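Local coordinates for AlyGC (Glaciecola chathamensis, PDB 5GKD), which cleaves the polysaccharide alginate as a lyase of polysaccharide lyase family 6, probably by beta-elimination at a calcium-containing active site, at residues 196-201 and 220-225. Residues are numbered along the deposited sequence; the frame is centred on the assembly and turned at random.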
loop_
_atom_site.group_PDB
_atom_site.type_symbol
_atom_site.label_atom_id
_atom_site.label_comp_id
_atom_site.label_asym_id
_atom_site.label_seq_id
_atom_site.Cartn_x
_atom_site.Cartn_y
_atom_site.Cartn_z
ATOM N N ASP A 196 -33.836 15.463 19.121
ATOM C CA ASP A 196 -34.105 14.560 20.232
ATOM C C ASP A 196 -34.259 13.142 19.697
ATOM O O ASP A 196 -35.138 12.879 18.872
ATOM C CB ASP A 196 -35.376 14.962 20.978
ATOM C CG ASP A 196 -35.231 16.257 21.748
ATOM O OD1 ASP A 196 -34.105 16.606 22.149
ATOM O OD2 ASP A 196 -36.260 16.911 21.971
ATOM N N SER A 197 -33.435 12.227 20.197
ATOM C CA SER A 197 -33.477 10.839 19.771
ATOM C C SER A 197 -34.313 9.951 20.687
ATOM O O SER A 197 -35.005 9.063 20.194
ATOM C CB SER A 197 -32.049 10.297 19.657
ATOM O OG SER A 197 -32.044 8.939 19.268
ATOM N N PHE A 198 -34.267 10.173 22.005
ATOM C CA PHE A 198 -35.006 9.375 22.999
ATOM C C PHE A 198 -34.599 7.904 22.981
ATOM O O PHE A 198 -35.411 7.029 23.247
ATOM C CB PHE A 198 -36.521 9.481 22.808
ATOM C CG PHE A 198 -37.066 10.888 22.897
ATOM C CD1 PHE A 198 -36.653 11.753 23.883
ATOM C CD2 PHE A 198 -38.035 11.317 22.010
ATOM C CE1 PHE A 198 -37.188 13.044 23.974
ATOM C CE2 PHE A 198 -38.565 12.601 22.095
ATOM C CZ PHE A 198 -38.132 13.464 23.074
ATOM N N THR A 199 -33.345 7.613 22.667
ATOM C CA THR A 199 -32.879 6.234 22.603
ATOM C C THR A 199 -32.569 5.692 23.993
ATOM O O THR A 199 -31.942 6.364 24.806
ATOM C CB THR A 199 -31.628 6.142 21.734
ATOM O OG1 THR A 199 -31.943 6.550 20.393
ATOM C CG2 THR A 199 -31.087 4.725 21.729
ATOM N N LEU A 200 -32.979 4.455 24.238
ATOM C CA LEU A 200 -32.776 3.755 25.499
ATOM C C LEU A 200 -31.679 2.706 25.325
ATOM O O LEU A 200 -31.837 1.768 24.540
ATOM C CB LEU A 200 -34.082 3.098 25.950
ATOM C CG LEU A 200 -34.091 2.226 27.199
ATOM C CD1 LEU A 200 -33.454 3.046 28.285
ATOM C CD2 LEU A 200 -35.503 1.835 27.643
ATOM N N VAL A 201 -30.585 2.855 26.066
ATOM C CA VAL A 201 -29.449 1.947 26.014
ATOM C C VAL A 201 -29.252 1.385 27.411
ATOM O O VAL A 201 -28.687 2.062 28.274
ATOM C CB VAL A 201 -28.168 2.637 25.532
ATOM C CG1 VAL A 201 -27.014 1.620 25.458
ATOM C CG2 VAL A 201 -28.387 3.331 24.204
ATOM N N SER A 220 -26.729 13.206 20.353
ATOM C CA SER A 220 -28.108 13.618 20.131
ATOM C C SER A 220 -28.714 13.915 21.496
ATOM O O SER A 220 -28.052 13.772 22.532
ATOM C CB SER A 220 -28.900 12.554 19.383
ATOM O OG SER A 220 -28.702 11.281 19.962
ATOM N N GLY A 221 -29.990 14.292 21.491
ATOM C CA GLY A 221 -30.649 14.793 22.681
ATOM C C GLY A 221 -31.522 13.776 23.390
ATOM O O GLY A 221 -32.132 12.914 22.767
ATOM N N LYS A 222 -31.566 13.903 24.717
ATOM C CA LYS A 222 -32.580 13.265 25.564
ATOM C C LYS A 222 -32.562 11.741 25.452
ATOM O O LYS A 222 -33.602 11.081 25.430
ATOM C CB LYS A 222 -33.970 13.828 25.262
ATOM C CG LYS A 222 -33.982 15.355 25.220
ATOM C CD LYS A 222 -35.080 15.947 26.079
ATOM C CE LYS A 222 -35.713 17.183 25.437
ATOM N NZ LYS A 222 -34.752 18.190 24.941
ATOM N N ASN A 223 -31.374 11.177 25.406
ATOM C CA ASN A 223 -31.233 9.738 25.442
ATOM C C ASN A 223 -31.034 9.298 26.880
ATOM O O ASN A 223 -30.703 10.097 27.747
ATOM C CB ASN A 223 -30.063 9.300 24.564
ATOM C CG ASN A 223 -30.249 9.716 23.121
ATOM O OD1 ASN A 223 -31.341 9.576 22.569
ATOM N ND2 ASN A 223 -29.195 10.261 22.509
ATOM N N SER A 224 -31.243 8.013 27.125
ATOM C CA SER A 224 -31.082 7.430 28.454
ATOM C C SER A 224 -30.121 6.248 28.366
ATOM O O SER A 224 -30.422 5.237 27.723
ATOM C CB SER A 224 -32.448 7.024 29.027
ATOM O OG SER A 224 -32.299 6.136 30.111
ATOM N N ILE A 225 -28.952 6.393 28.976
ATOM C CA ILE A 225 -27.900 5.378 28.930
ATOM C C ILE A 225 -27.711 4.872 30.349
ATOM O O ILE A 225 -27.155 5.584 31.198
ATOM C CB ILE A 225 -26.594 5.936 28.348
ATOM C CG1 ILE A 225 -26.863 6.545 26.971
ATOM C CG2 ILE A 225 -25.556 4.841 28.245
ATOM C CD1 ILE A 225 -25.811 7.550 26.528
#
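Two successive coils of a right-handed parallel beta-helix meet here at a turn: 196-201 and 220-225 run side by side through matching bends, then enter the parallel strands 200-207 and 224-231. Where the strands begin, Ser-224 N gives a bond of 2.9 Å to Thr-199 O, and Val-201 N returns one of 2.9 Å to Ser-224 O, both almost straight. Before the bend, Ser-197 N reaches Gly-221 O at 3.0 Å. Between these backbone links the side chain of Asn-223 fills in. With CG anti to its own carbonyl carbon (chi1 -60°), it lies alongside Thr-199 and sets OD1 2.8 Å from Thr-199 N, which approaches 26° out of the carbonyl plane. Its amide NH2 bonds Ser-220 OG in the amide plane at 2.8 Å and also Asn-218, which fixes the rotation of the group. Replacing Asn-223 by an alanine would remove this amide and is likely to leave Thr-199 N without its acceptor and Ser-220 OG without its amide donor. In the coil before, Asn-162 bonds both Ser-197 OG and Thr-199 OG1, while Asn-245 of the next receives Asn-223 N. On the outer side, the Phe-198 ring brings CE1 to 3.6 Å from Lys-222 CB, the two side chains pointing the same way, and also stacks with His-163. The bent lysine chain carries NZ back to Asp-196 OD1 at 3.3 Å, a weak bond within a salt bridge. Past the bend, Val-201 and Ile-225 point inward, where Val-201 packs on Leu-185 and Ile-187 and Ile-225 on Ile-216. Equivalent turns stacked coil on coil, tied by asparagine side chains, are characteristic of the pectate-lyase-like beta-helix, to which the chondroitinase B family belongs.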